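Local coordinates for sugar ABC transporter substrate-binding protein, BlMnBP1 (Bifidobacterium animalis subsp. lactis ATCC 27673, PDB 6I5R), which binds manno-oligosaccharides such as mannobiose as the extracellular solute-binding component of an ABC transporter, probably delivering them for uptake, at residues V106-S109 / E110-N113. Residues are numbered along the deposited sequence; the frame is centred on the assembly and turned at random.
Sequences VDKS and EFSN. With ZN (zinc ion), chain J.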
loop_
_atom_site.group_PDB
_atom_site.type_symbol
_atom_site.label_atom_id
_atom_site.label_comp_id
_atom_site.label_asym_id
_atom_site.label_seq_id
_atom_site.Cartn_x
_atom_site.Cartn_y
_atom_site.Cartn_z
ATOM N N VAL A 106 -6.925 7.943 -7.951
ATOM C CA VAL A 106 -7.860 8.203 -9.052
ATOM C C VAL A 106 -9.155 7.446 -8.817
ATOM O O VAL A 106 -9.113 6.248 -8.541
ATOM C CB VAL A 106 -7.255 7.802 -10.423
ATOM C CG1 VAL A 106 -8.211 8.093 -11.508
ATOM C CG2 VAL A 106 -5.933 8.466 -10.588
ATOM N N ASP A 107 -10.300 8.123 -8.999
ATOM C CA ASP A 107 -11.613 7.488 -8.993
ATOM C C ASP A 107 -11.616 6.358 -10.026
ATOM O O ASP A 107 -11.369 6.575 -11.214
ATOM C CB ASP A 107 -12.717 8.523 -9.285
ATOM C CG ASP A 107 -14.131 7.981 -9.030
ATOM O OD1 ASP A 107 -14.541 6.833 -9.331
ATOM O OD2 ASP A 107 -14.974 8.742 -8.536
ATOM N N LYS A 108 -12.001 5.156 -9.582
ATOM C CA LYS A 108 -12.178 4.052 -10.514
ATOM C C LYS A 108 -13.001 4.473 -11.714
ATOM O O LYS A 108 -12.683 4.136 -12.852
ATOM C CB LYS A 108 -12.884 2.876 -9.842
ATOM C CG LYS A 108 -12.065 2.116 -8.854
ATOM C CD LYS A 108 -13.001 1.206 -8.106
ATOM C CE LYS A 108 -12.270 0.114 -7.385
ATOM N NZ LYS A 108 -13.329 -0.753 -6.813
ATOM N N SER A 109 -14.089 5.187 -11.465
ATOM C CA SER A 109 -14.938 5.608 -12.557
ATOM C C SER A 109 -14.205 6.498 -13.557
ATOM O O SER A 109 -14.735 6.732 -14.652
ATOM C CB SER A 109 -16.143 6.347 -11.991
ATOM O OG SER A 109 -15.689 7.537 -11.367
ATOM N N GLU A 110 -13.018 7.014 -13.211
ATOM C CA GLU A 110 -12.249 7.832 -14.131
ATOM C C GLU A 110 -11.107 7.066 -14.790
ATOM O O GLU A 110 -10.385 7.645 -15.610
ATOM C CB GLU A 110 -11.688 9.061 -13.423
ATOM C CG GLU A 110 -12.695 10.174 -13.205
ATOM C CD GLU A 110 -12.075 11.373 -12.548
ATOM O OE1 GLU A 110 -12.777 12.043 -11.760
ATOM O OE2 GLU A 110 -10.884 11.652 -12.815
ATOM N N PHE A 111 -10.942 5.779 -14.481
ATOM C CA PHE A 111 -9.854 5.017 -15.082
ATOM C C PHE A 111 -9.887 5.116 -16.598
ATOM O O PHE A 111 -8.856 5.307 -17.248
ATOM C CB PHE A 111 -9.936 3.548 -14.674
ATOM C CG PHE A 111 -9.458 3.261 -13.265
ATOM C CD1 PHE A 111 -8.593 4.122 -12.584
ATOM C CD2 PHE A 111 -9.883 2.103 -12.618
ATOM C CE1 PHE A 111 -8.172 3.825 -11.284
ATOM C CE2 PHE A 111 -9.468 1.812 -11.318
ATOM C CZ PHE A 111 -8.604 2.660 -10.668
ATOM N N SER A 112 -11.061 4.908 -17.191
ATOM C CA SER A 112 -11.132 4.890 -18.644
ATOM C C SER A 112 -10.788 6.238 -19.258
ATOM O O SER A 112 -10.545 6.296 -20.465
ATOM C CB SER A 112 -12.517 4.456 -19.106
ATOM O OG SER A 112 -13.482 5.412 -18.729
ATOM N N ASN A 113 -10.795 7.319 -18.480
ATOM C CA ASN A 113 -10.382 8.614 -19.013
ATOM C C ASN A 113 -8.873 8.754 -19.115
ATOM O O ASN A 113 -8.393 9.739 -19.688
ATOM C CB ASN A 113 -10.912 9.763 -18.160
ATOM C CG ASN A 113 -12.400 9.879 -18.244
ATOM O OD1 ASN A 113 -12.994 9.519 -19.257
ATOM N ND2 ASN A 113 -13.021 10.382 -17.196
HETATM ZN ZN ZN J . -16.676 7.780 -9.264
HETATM O O HOH W 1 -13.314 3.788 -15.576
HETATM O O HOH W 2 -18.433 8.983 -9.361
#
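The ring of Phe111 folds back over the backbone of Lys108, whose CA stands 3.6 Å from the ring centroid and almost on its normal, a CH-pi contact over the face. Phe111 CG is turned anti to its own carbonyl carbon (chi1 -77°), which lays the ring alongside the lysine side chain, and Lys108 CG packs 3.6 Å from Phe111 CE2. Val106 adds a looser apolar contact, its CG1 branch meeting both Phe111 CD1 and Glu110 CB. Beyond the turn, Val106 rests on Leu88 and Leu91 of helix 83-93, while Phe111 touches Ile103 and Lys134.

Two successive i to i+3 backbone hydrogen bonds curl the chain: Glu110 N to Asp107 O (2.6 Å) and Phe111 N to Lys108 O (2.9 Å). A water donates to Lys108 O as well and accepts from Ser112 N, bridging the Lys108 carbonyl to the Ser112 amide.

Asp107 and Ser109 bind a zinc ion. Asp107 uses both carboxylate oxygens, OD1 at 2.3 Å and OD2 at 2.1 Å, and Ser109 OG lies 2.3 Å from the metal. Asp107 OD1 also accepts from Ser109 N at 2.7 Å, on its anti side but tilted 29° out of the carboxylate plane. Asp390, Asn394 and a water join the coordination, so this surface Asx turn, overlapping two successive beta turns, supplies half the protein residues of a zinc site.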